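Long-range contact in restriction endonuclease AspBHI (Azoarcus sp., PDB 4OC8), which probably binds modified DNA through its N-terminal domain and cuts it with a restriction-endonuclease domain, and assembles as a tetramer: residues M30-Q43 against L123-R135. Sequence-based numbering, arbitrary orientation.
Sequences MADPLVPLVGVSRQ and LVFTTEATGRTFR. With PO4 (phosphate ion), chain F.
The short helix 34-37 and its flanking turns pack on the hairpin of strands 122-127 and 133-142, part of the mixed sheet of the N-terminal, PUA-clan domain, with Leu34 meeting both Phe125 and Phe134. Leu34 CD2 sits over the centre of the Phe125 ring, a CH-pi contact 3.7 Å from the centroid and 14° off the normal. Leu37 CD2 and Val38 CG2 approach the same ring obliquely, the first 4.0 Å from Phe125 CE2, while Val38 CG2 also meets Leu123 CD1 tip to tip. Leu34 CG lies toward the rim of one face of Phe134, and Pro33 CG abuts that ring's edge, 3.6 Å from CD1. Were Phe125 an alanine, Leu34 CD2, Leu37 CD2 and Val38 CG2 would probably lose their shared surface, and a gap would be likely to open between helix and hairpin.

The polar end is a salt bridge. Arg132, its chain extended from CG to NE, brings NE to Asp32 OD1; the modelled 2.4 Å between them is too short to be taken literally. With CG anti to its backbone N (chi1 -175°), Asp32 swings its carboxylate to where OD1 meets Arg132 and OD2, paired with Arg47, accepts a weak capping bond from Leu34 N. One buried carboxylate thus joins the turn leading into the helix, the hairpin and strand 46-48, and its charge probably eases the closeness of the Arg132 and Arg47 guanidiniums.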
# COMPACT_ATOMS: atom_id res chain seq x y z
N MET A 30 -4.55 -39.67 -23.88
CA MET A 30 -4.60 -38.25 -24.19
C MET A 30 -3.20 -37.71 -24.41
O MET A 30 -2.35 -37.78 -23.52
CB MET A 30 -5.29 -37.47 -23.06
CG MET A 30 -5.68 -36.05 -23.43
SD MET A 30 -7.18 -35.94 -24.44
CE MET A 30 -8.45 -36.27 -23.22
N ALA A 31 -2.95 -37.20 -25.61
CA ALA A 31 -1.65 -36.63 -25.95
C ALA A 31 -1.45 -35.29 -25.26
O ALA A 31 -2.29 -34.39 -25.38
CB ALA A 31 -1.52 -36.49 -27.45
N ASP A 32 -0.35 -35.16 -24.53
CA ASP A 32 0.01 -33.90 -23.88
C ASP A 32 0.56 -32.94 -24.93
O ASP A 32 1.50 -33.28 -25.66
CB ASP A 32 1.03 -34.16 -22.78
CG ASP A 32 1.36 -32.91 -21.98
OD1 ASP A 32 0.68 -32.65 -20.97
OD2 ASP A 32 2.32 -32.21 -22.35
N PRO A 33 -0.02 -31.73 -25.02
CA PRO A 33 0.33 -30.76 -26.06
C PRO A 33 1.72 -30.15 -25.89
O PRO A 33 2.32 -29.69 -26.86
CB PRO A 33 -0.74 -29.68 -25.90
CG PRO A 33 -1.12 -29.76 -24.47
CD PRO A 33 -1.04 -31.21 -24.10
N LEU A 34 2.24 -30.18 -24.66
CA LEU A 34 3.57 -29.64 -24.39
C LEU A 34 4.68 -30.50 -25.01
O LEU A 34 5.82 -30.05 -25.11
CB LEU A 34 3.80 -29.47 -22.89
CG LEU A 34 2.88 -28.49 -22.17
CD1 LEU A 34 3.37 -28.20 -20.76
CD2 LEU A 34 2.76 -27.20 -22.96
N VAL A 35 4.36 -31.72 -25.41
CA VAL A 35 5.36 -32.56 -26.07
C VAL A 35 5.68 -32.09 -27.49
O VAL A 35 6.84 -31.84 -27.81
CB VAL A 35 4.99 -34.06 -26.04
CG1 VAL A 35 6.22 -34.91 -26.33
CG2 VAL A 35 4.38 -34.42 -24.71
N PRO A 36 4.65 -31.95 -28.36
CA PRO A 36 4.98 -31.36 -29.65
C PRO A 36 5.23 -29.85 -29.57
O PRO A 36 6.01 -29.33 -30.37
CB PRO A 36 3.74 -31.64 -30.49
CG PRO A 36 2.64 -31.72 -29.51
CD PRO A 36 3.24 -32.38 -28.31
N LEU A 37 4.60 -29.16 -28.63
CA LEU A 37 4.78 -27.71 -28.54
C LEU A 37 6.16 -27.30 -28.02
O LEU A 37 6.73 -26.32 -28.47
CB LEU A 37 3.68 -27.06 -27.69
CG LEU A 37 3.65 -25.53 -27.61
CD1 LEU A 37 3.34 -24.93 -28.98
CD2 LEU A 37 2.65 -25.05 -26.56
N VAL A 38 6.70 -28.07 -27.08
CA VAL A 38 7.92 -27.66 -26.38
C VAL A 38 9.06 -28.66 -26.53
O VAL A 38 10.21 -28.28 -26.74
CB VAL A 38 7.65 -27.41 -24.87
CG1 VAL A 38 8.94 -27.16 -24.12
CG2 VAL A 38 6.70 -26.24 -24.68
N GLY A 39 8.74 -29.95 -26.40
CA GLY A 39 9.74 -30.99 -26.50
C GLY A 39 10.08 -31.60 -25.15
O GLY A 39 10.99 -32.42 -25.05
N VAL A 40 9.36 -31.19 -24.12
CA VAL A 40 9.53 -31.78 -22.80
C VAL A 40 8.77 -33.10 -22.72
O VAL A 40 8.09 -33.49 -23.67
CB VAL A 40 9.05 -30.83 -21.68
CG1 VAL A 40 10.02 -29.69 -21.50
CG2 VAL A 40 7.65 -30.32 -21.99
N SER A 41 8.89 -33.79 -21.59
CA SER A 41 8.16 -35.04 -21.40
C SER A 41 6.68 -34.79 -21.12
O SER A 41 6.23 -33.64 -21.11
CB SER A 41 8.79 -35.87 -20.28
OG SER A 41 10.11 -36.25 -20.62
N ARG A 42 5.94 -35.86 -20.89
CA ARG A 42 4.49 -35.79 -20.79
C ARG A 42 3.99 -35.74 -19.35
O ARG A 42 2.78 -35.62 -19.12
CB ARG A 42 3.88 -37.01 -21.49
CG ARG A 42 4.56 -37.32 -22.82
CD ARG A 42 4.04 -38.59 -23.48
NE ARG A 42 4.46 -38.66 -24.88
CZ ARG A 42 5.70 -38.94 -25.28
NH1 ARG A 42 6.65 -39.19 -24.39
NH2 ARG A 42 5.99 -38.98 -26.58
N GLN A 43 4.90 -35.80 -18.39
CA GLN A 43 4.53 -36.11 -17.01
C GLN A 43 4.36 -34.95 -16.02
O GLN A 43 3.24 -34.61 -15.63
CB GLN A 43 5.49 -37.16 -16.43
CG GLN A 43 5.07 -38.60 -16.70
CD GLN A 43 3.68 -38.91 -16.16
OE1 GLN A 43 3.28 -38.40 -15.11
NE2 GLN A 43 2.93 -39.73 -16.89
N LEU A 123 9.37 -21.42 -19.09
CA LEU A 123 8.09 -21.28 -19.78
C LEU A 123 6.93 -21.61 -18.86
O LEU A 123 6.75 -22.76 -18.46
CB LEU A 123 8.04 -22.19 -21.01
CG LEU A 123 9.08 -21.98 -22.11
CD1 LEU A 123 8.83 -22.95 -23.24
CD2 LEU A 123 9.06 -20.55 -22.63
N VAL A 124 6.13 -20.59 -18.53
CA VAL A 124 5.00 -20.75 -17.62
C VAL A 124 3.72 -21.15 -18.36
O VAL A 124 3.33 -20.53 -19.35
CB VAL A 124 4.75 -19.45 -16.85
CG1 VAL A 124 3.63 -19.63 -15.83
CG2 VAL A 124 6.02 -18.98 -16.17
N PHE A 125 3.06 -22.20 -17.86
CA PHE A 125 1.75 -22.60 -18.37
C PHE A 125 0.78 -22.76 -17.21
O PHE A 125 1.18 -23.12 -16.11
CB PHE A 125 1.84 -23.93 -19.12
CG PHE A 125 2.57 -23.86 -20.43
CD1 PHE A 125 3.94 -24.05 -20.49
CD2 PHE A 125 1.88 -23.62 -21.61
CE1 PHE A 125 4.62 -23.99 -21.70
CE2 PHE A 125 2.55 -23.56 -22.82
CZ PHE A 125 3.92 -23.75 -22.87
N THR A 126 -0.51 -22.51 -17.46
CA THR A 126 -1.54 -22.80 -16.46
C THR A 126 -2.61 -23.70 -17.07
O THR A 126 -3.00 -23.51 -18.21
CB THR A 126 -2.18 -21.52 -15.88
OG1 THR A 126 -2.78 -20.75 -16.93
CG2 THR A 126 -1.15 -20.68 -15.16
N THR A 127 -3.09 -24.68 -16.31
CA THR A 127 -4.08 -25.61 -16.84
C THR A 127 -5.47 -24.99 -16.90
O THR A 127 -5.92 -24.39 -15.93
CB THR A 127 -4.16 -26.89 -15.99
OG1 THR A 127 -4.73 -26.58 -14.71
CG2 THR A 127 -2.79 -27.50 -15.80
N GLU A 128 -6.12 -25.14 -18.05
CA GLU A 128 -7.53 -24.77 -18.19
C GLU A 128 -8.39 -25.91 -17.67
O GLU A 128 -9.57 -25.73 -17.36
CB GLU A 128 -7.87 -24.46 -19.65
CG GLU A 128 -7.10 -23.28 -20.25
CD GLU A 128 -7.45 -21.96 -19.60
OE1 GLU A 128 -8.46 -21.35 -20.02
OE2 GLU A 128 -6.72 -21.53 -18.68
N ALA A 129 -7.78 -27.10 -17.60
CA ALA A 129 -8.39 -28.29 -17.00
C ALA A 129 -9.64 -28.82 -17.71
O ALA A 129 -10.53 -29.37 -17.07
CB ALA A 129 -8.65 -28.07 -15.51
N THR A 130 -9.71 -28.64 -19.03
CA THR A 130 -10.69 -29.34 -19.85
C THR A 130 -9.96 -30.48 -20.57
O THR A 130 -9.36 -30.28 -21.62
CB THR A 130 -11.39 -28.42 -20.88
OG1 THR A 130 -11.46 -29.08 -22.15
CG2 THR A 130 -10.63 -27.10 -21.03
N GLY A 131 -10.04 -31.68 -20.00
CA GLY A 131 -9.15 -32.74 -20.42
C GLY A 131 -7.75 -32.30 -20.07
O GLY A 131 -7.48 -31.95 -18.92
N ARG A 132 -6.85 -32.30 -21.05
CA ARG A 132 -5.50 -31.81 -20.82
C ARG A 132 -5.17 -30.64 -21.75
O ARG A 132 -4.79 -30.84 -22.90
CB ARG A 132 -4.49 -32.95 -21.01
CG ARG A 132 -3.13 -32.69 -20.39
CD ARG A 132 -2.24 -33.91 -20.53
NE ARG A 132 -1.00 -33.79 -19.76
CZ ARG A 132 -0.87 -34.17 -18.49
NH1 ARG A 132 -1.91 -34.69 -17.85
NH2 ARG A 132 0.29 -34.03 -17.86
N THR A 133 -5.33 -29.42 -21.24
CA THR A 133 -5.04 -28.22 -22.02
C THR A 133 -4.26 -27.21 -21.18
O THR A 133 -4.39 -27.18 -19.95
CB THR A 133 -6.33 -27.52 -22.50
OG1 THR A 133 -6.98 -26.92 -21.38
CG2 THR A 133 -7.26 -28.51 -23.15
N PHE A 134 -3.47 -26.38 -21.85
CA PHE A 134 -2.64 -25.40 -21.15
C PHE A 134 -2.68 -24.04 -21.81
O PHE A 134 -2.55 -23.93 -23.02
CB PHE A 134 -1.20 -25.89 -21.08
CG PHE A 134 -1.03 -27.21 -20.40
CD1 PHE A 134 -1.15 -28.39 -21.12
CD2 PHE A 134 -0.75 -27.28 -19.05
CE1 PHE A 134 -1.00 -29.62 -20.50
CE2 PHE A 134 -0.59 -28.51 -18.43
CZ PHE A 134 -0.72 -29.67 -19.15
N ARG A 135 -2.85 -23.00 -21.01
CA ARG A 135 -2.72 -21.63 -21.47
C ARG A 135 -1.30 -21.13 -21.18
O ARG A 135 -0.87 -21.12 -20.03
CB ARG A 135 -3.75 -20.73 -20.79
CG ARG A 135 -3.72 -19.29 -21.26
CD ARG A 135 -4.75 -18.45 -20.51
NE ARG A 135 -6.10 -18.96 -20.72
CZ ARG A 135 -6.95 -18.45 -21.60
NH1 ARG A 135 -6.60 -17.41 -22.35
NH2 ARG A 135 -8.17 -18.97 -21.73
P PO4 F . 11.61 -34.77 -16.95
O1 PO4 F . 12.80 -34.94 -16.03
O2 PO4 F . 11.95 -35.36 -18.31
O3 PO4 F . 10.42 -35.49 -16.38
O4 PO4 F . 11.30 -33.29 -17.11